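Local coordinates for protein aldo-keto reductase AKR2E4 (Bombyx mori, PDB 3WCZ) that reduces 3-dehydroecdysone with NADPH as cosubstrate, acting as an NADP-dependent aldo-keto reductase that may help regulate moulting in the silkworm, at residues 8-11 against 15-18; 225-230 against 286-291. One frame throughout, in Å; residues are numbered along the deposited sequence.

Contact 1: residues 8-11 against 15-18; sequences IQLN and TIPI
With CG1 of Ile16 anti to the backbone N (chi1 -172°), its CG2 methyl is left between N and the carbonyl carbon, directed toward residues 8-11, where Ile16 CG2 lies 3.3 Å from Ile8 O and also meets Leu10 CD2, just past the strand. Ile8 takes the other common setting: CG1 stands beside its own backbone N, and there it meets the CG2 methyl of Ile18, the two side chains crossing at about a right angle. The Ile8 CG1 to Ile18 CG2 distance of 3.4 Å is closer than two carbons normally settle, so the packing here is tight, and the same methyl also borders Ile8 N.

Between these groups runs the backbone pairing of an antiparallel beta hairpin. Ile8 and Ile16 form a hydrogen-bonded pair, with Ile8 N to Ile16 O at 2.9 Å and Ile16 N to Ile8 O at 3.0 Å. The second bond is the straighter, 161° at the hydrogen against 146°. Gln9 and Thr15 follow as a non-hydrogen-bonded pair, their CA atoms 4.4 Å apart; here Thr15 CA offers a C-H to Ile8 O, and Thr15 CG2 packs near Gln9 CA.

The sheet thus has two unlike faces. Gln9 and Thr15 are exposed on one. Ile8 and Ile16 share the other, where both touch Ile255 of a barrel strand, while Ile16 and Leu10 also meet Ile178 and Ile16 reaches Phe83. An N-terminal hairpin closing the bottom of the barrel is a feature of aldo-keto reductases, and the chemistry fits that place: two reciprocal N-H...O hydrogen bonds satisfy the backbone N and O of Ile8 and Ile16, leaving branched hydrocarbon to cover the strand ends.

Contact 2: residues 225-230 against 286-291; sequences SDDPTL and NQFNKN. With EDO (1,2-ethanediol), chain E.
A capped helix start meets an aromatic side chain from a beta turn: Asp227 is the N-cap of helix 228-237, and Phe288 belongs to the type I turn from Asn286 to Asn289, closed by Asn289 N to Asn286 O at 3.1 Å. The carboxylate and the ring approach from opposite directions, their planes 80° apart. Asp227 OD1 lies 3.5 Å from Phe288 CZ, at the ring edge and near its plane, which would probably favour the negative charge beside the ring hydrogens. Asp227 CG lies anti to its backbone N (chi1 175°), placing OD1 to meet both the ring and the helix N-H groups. Asp227 OD1 accepts Leu230 N at 3.2 Å through its anti lone pair, and Thr229 N in a weak bond bent to 125°. Thr229 CB also sits by the ring edge, 4.1 Å from Phe288 CZ, whereas Leu230 CD2 comes obliquely to Phe288 CE2.

At the end of the turn, Asn289 OD1 accepts Asn291 N at 3.0 Å, an Asx turn, and Asn289 ND2 returns a bond to Asn291 OD1. Both donors stand well above the acceptor's carbonyl plane. Asn291 ND2 holds O1 of an ethanediol, probably from the crystallisation liquor.

Pro185 and Pro223 from neighbouring loops also touch Phe288, and Leu230 packs on Val241 and Leu245 of helix 241-251. The contact joins the start of helix 228-237 to the loop following helix 279-286.

How the contacts relate
Contact 1 and contact 2 lie in different parts of a TIM-barrel protein, their centres about 28 Å apart and their nearest atoms about 16 Å apart, without touching. Along the chain they come in series, the 8-11/15-18 hairpin closing in sequence well before residue 225. Neither lines the cofactor site directly: the side chain of Ile16 is about 12 Å from the bound NADP, and that of Leu230 about 11 Å. Ile16 does come within about 8 Å of the side chain of Asp53, an NADP-binding residue. The centre of contact 2 lies about 21 Å from the centre of the chain, that of contact 1 about 13 Å, so contact 2 is the more peripheral.

Contact 1: residues 8-11 against 15-18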
loop_
_atom_site.group_PDB
_atom_site.type_symbol
_atom_site.label_atom_id
_atom_site.label_comp_id
_atom_site.label_asym_id
_atom_site.label_seq_id
_atom_site.Cartn_x
_atom_site.Cartn_y
_atom_site.Cartn_z
ATOM N N ILE A 8 1.963 13.691 2.346
ATOM C CA ILE A 8 3.138 13.636 3.222
ATOM C C ILE A 8 4.376 14.000 2.343
ATOM O O ILE A 8 4.484 13.588 1.173
ATOM C CB ILE A 8 3.295 12.234 3.867
ATOM C CG1 ILE A 8 2.177 11.956 4.891
ATOM C CG2 ILE A 8 4.642 12.112 4.550
ATOM C CD1 ILE A 8 2.240 10.586 5.617
ATOM N N GLN A 9 5.267 14.846 2.848
ATOM C CA GLN A 9 6.515 15.095 2.138
ATOM C C GLN A 9 7.502 14.005 2.534
ATOM O O GLN A 9 7.737 13.818 3.708
ATOM C CB GLN A 9 7.097 16.473 2.463
ATOM C CG GLN A 9 8.330 16.662 1.683
ATOM C CD GLN A 9 8.974 18.039 1.778
ATOM O OE1 GLN A 9 10.085 18.240 1.267
ATOM N NE2 GLN A 9 8.288 18.989 2.400
ATOM N N LEU A 10 8.029 13.263 1.554
ATOM C CA LEU A 10 8.964 12.151 1.848
ATOM C C LEU A 10 10.384 12.637 2.145
ATOM O O LEU A 10 10.726 13.795 1.865
ATOM C CB LEU A 10 8.990 11.160 0.698
ATOM C CG LEU A 10 7.617 10.542 0.422
ATOM C CD1 LEU A 10 7.581 9.779 -0.897
ATOM C CD2 LEU A 10 7.126 9.687 1.633
ATOM N N ASN A 11 11.214 11.741 2.680
ATOM C CA ASN A 11 12.585 12.107 3.004
ATOM C C ASN A 11 13.448 12.503 1.799
ATOM O O ASN A 11 14.541 13.043 1.990
ATOM C CB ASN A 11 13.253 11.028 3.882
ATOM C CG ASN A 11 13.346 9.650 3.210
ATOM O OD1 ASN A 11 13.423 9.532 1.989
ATOM N ND2 ASN A 11 13.366 8.607 4.031
ATOM N N THR A 15 6.446 14.564 -2.809
ATOM C CA THR A 15 5.211 14.557 -2.058
ATOM C C THR A 15 4.321 13.430 -2.535
ATOM O O THR A 15 4.288 13.117 -3.725
ATOM C CB THR A 15 4.460 15.875 -2.168
ATOM O OG1 THR A 15 4.453 16.264 -3.531
ATOM C CG2 THR A 15 5.164 16.953 -1.334
ATOM N N ILE A 16 3.666 12.809 -1.580
ATOM C CA ILE A 16 2.847 11.643 -1.863
ATOM C C ILE A 16 1.454 11.858 -1.278
ATOM O O ILE A 16 1.306 12.231 -0.099
ATOM C CB ILE A 16 3.506 10.410 -1.270
ATOM C CG1 ILE A 16 2.803 9.133 -1.692
ATOM C CG2 ILE A 16 3.617 10.505 0.242
ATOM C CD1 ILE A 16 3.603 7.876 -1.351
ATOM N N PRO A 17 0.417 11.639 -2.096
ATOM C CA PRO A 17 -0.936 11.765 -1.545
ATOM C C PRO A 17 -1.177 10.704 -0.511
ATOM O O PRO A 17 -0.788 9.549 -0.722
ATOM C CB PRO A 17 -1.844 11.549 -2.765
ATOM C CG PRO A 17 -0.938 11.814 -3.962
ATOM C CD PRO A 17 0.422 11.362 -3.540
ATOM N N ILE A 18 -1.844 11.052 0.584
ATOM C CA ILE A 18 -1.919 10.178 1.736
ATOM C C ILE A 18 -3.081 9.169 1.744
ATOM O O ILE A 18 -3.263 8.462 2.708
ATOM C CB ILE A 18 -1.880 10.981 3.056
ATOM C CG1 ILE A 18 -3.152 11.783 3.224
ATOM C CG2 ILE A 18 -0.626 11.856 3.051
ATOM C CD1 ILE A 18 -3.059 12.695 4.424
#

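Contact 2: residues 225-230 against 286-291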
loop_
_atom_site.group_PDB
_atom_site.type_symbol
_atom_site.label_atom_id
_atom_site.label_comp_id
_atom_site.label_asym_id
_atom_site.label_seq_id
_atom_site.Cartn_x
_atom_site.Cartn_y
_atom_site.Cartn_z
ATOM N N SER A 225 -18.518 -5.217 11.587
ATOM C CA SER A 225 -18.972 -3.907 11.107
ATOM C C SER A 225 -20.032 -3.253 12.011
ATOM O O SER A 225 -20.208 -2.037 11.974
ATOM C CB SER A 225 -19.489 -3.999 9.668
ATOM O OG SER A 225 -20.642 -4.823 9.616
ATOM N N ASP A 226 -20.735 -4.056 12.808
ATOM C CA ASP A 226 -21.729 -3.520 13.744
ATOM C C ASP A 226 -21.191 -3.413 15.162
ATOM O O ASP A 226 -21.927 -3.220 16.099
ATOM C CB ASP A 226 -23.040 -4.330 13.694
ATOM C CG ASP A 226 -22.867 -5.770 14.079
ATOM O OD1 ASP A 226 -21.730 -6.265 14.215
ATOM O OD2 ASP A 226 -23.912 -6.442 14.262
ATOM N N ASP A 227 -19.872 -3.483 15.308
ATOM C CA ASP A 227 -19.253 -3.363 16.619
ATOM C C ASP A 227 -19.648 -2.030 17.256
ATOM O O ASP A 227 -19.575 -0.996 16.622
ATOM C CB ASP A 227 -17.734 -3.426 16.495
ATOM C CG ASP A 227 -17.038 -3.181 17.813
ATOM O OD1 ASP A 227 -16.755 -1.996 18.124
ATOM O OD2 ASP A 227 -16.810 -4.164 18.541
ATOM N N PRO A 228 -20.057 -2.040 18.540
ATOM C CA PRO A 228 -20.539 -0.799 19.158
ATOM C C PRO A 228 -19.516 0.329 19.234
ATOM O O PRO A 228 -19.879 1.490 19.161
ATOM C CB PRO A 228 -20.929 -1.237 20.580
ATOM C CG PRO A 228 -21.250 -2.690 20.449
ATOM C CD PRO A 228 -20.350 -3.227 19.364
ATOM N N THR A 229 -18.234 -0.002 19.378
ATOM C CA THR A 229 -17.219 1.050 19.416
ATOM C C THR A 229 -17.151 1.743 18.046
ATOM O O THR A 229 -17.179 2.971 17.934
ATOM C CB THR A 229 -15.842 0.480 19.817
ATOM O OG1 THR A 229 -15.914 -0.003 21.162
ATOM C CG2 THR A 229 -14.762 1.550 19.716
ATOM N N LEU A 230 -17.091 0.952 16.991
ATOM C CA LEU A 230 -17.021 1.498 15.640
ATOM C C LEU A 230 -18.290 2.242 15.252
ATOM O O LEU A 230 -18.223 3.285 14.642
ATOM C CB LEU A 230 -16.723 0.386 14.624
ATOM C CG LEU A 230 -15.372 -0.318 14.814
ATOM C CD1 LEU A 230 -15.203 -1.378 13.715
ATOM C CD2 LEU A 230 -14.191 0.632 14.812
ATOM N N ASN A 286 -6.808 0.880 18.905
ATOM C CA ASN A 286 -5.571 0.120 19.109
ATOM C C ASN A 286 -5.820 -1.079 20.006
ATOM O O ASN A 286 -5.128 -2.087 19.868
ATOM C CB ASN A 286 -4.488 0.988 19.755
ATOM C CG ASN A 286 -3.811 1.935 18.779
ATOM O OD1 ASN A 286 -3.830 1.734 17.571
ATOM N ND2 ASN A 286 -3.180 2.963 19.323
ATOM N N GLN A 287 -6.813 -1.007 20.883
ATOM C CA GLN A 287 -7.075 -2.091 21.801
ATOM C C GLN A 287 -7.664 -3.335 21.150
ATOM O O GLN A 287 -7.738 -4.380 21.798
ATOM C CB GLN A 287 -7.952 -1.599 22.961
ATOM C CG GLN A 287 -7.235 -0.631 23.894
ATOM C CD GLN A 287 -5.949 -1.212 24.450
ATOM O OE1 GLN A 287 -5.969 -2.191 25.197
ATOM N NE2 GLN A 287 -4.820 -0.627 24.070
ATOM N N PHE A 288 -8.120 -3.236 19.898
ATOM C CA PHE A 288 -8.543 -4.409 19.151
ATOM C C PHE A 288 -7.348 -5.289 18.689
ATOM O O PHE A 288 -7.546 -6.393 18.182
ATOM C CB PHE A 288 -9.335 -3.990 17.919
ATOM C CG PHE A 288 -10.718 -3.491 18.210
ATOM C CD1 PHE A 288 -11.659 -4.321 18.803
ATOM C CD2 PHE A 288 -11.081 -2.190 17.851
ATOM C CE1 PHE A 288 -12.962 -3.857 19.047
ATOM C CE2 PHE A 288 -12.383 -1.718 18.095
ATOM C CZ PHE A 288 -13.314 -2.552 18.690
ATOM N N ASN A 289 -6.115 -4.805 18.847
ATOM C CA ASN A 289 -4.990 -5.536 18.274
ATOM C C ASN A 289 -4.916 -6.974 18.755
ATOM O O ASN A 289 -4.973 -7.237 19.965
ATOM C CB ASN A 289 -3.678 -4.849 18.626
ATOM C CG ASN A 289 -2.509 -5.507 17.942
ATOM O OD1 ASN A 289 -2.591 -5.852 16.773
ATOM N ND2 ASN A 289 -1.434 -5.735 18.687
ATOM N N LYS A 290 -4.672 -7.881 17.807
ATOM C CA LYS A 290 -4.438 -9.293 18.081
ATOM C C LYS A 290 -3.161 -9.770 17.396
ATOM O O LYS A 290 -2.850 -10.960 17.442
ATOM C CB LYS A 290 -5.602 -10.121 17.528
ATOM C CG LYS A 290 -6.922 -9.883 18.194
ATOM C CD LYS A 290 -6.893 -10.423 19.576
ATOM C CE LYS A 290 -8.302 -10.442 20.181
ATOM N NZ LYS A 290 -8.283 -11.018 21.554
ATOM N N ASN A 291 -2.446 -8.872 16.723
ATOM C CA ASN A 291 -1.324 -9.269 15.850
ATOM C C ASN A 291 -1.753 -10.407 14.940
ATOM O O ASN A 291 -1.003 -11.370 14.698
ATOM C CB ASN A 291 -0.097 -9.660 16.665
ATOM C CG ASN A 291 0.297 -8.573 17.651
ATOM O OD1 ASN A 291 0.527 -7.420 17.290
ATOM N ND2 ASN A 291 0.343 -8.929 18.922
HETATM C C1 EDO E . 2.227 -5.871 20.296
HETATM O O1 EDO E . 1.029 -6.493 20.829
HETATM C C2 EDO E . 2.392 -4.430 20.769
HETATM O O2 EDO E . 1.308 -3.609 20.288
#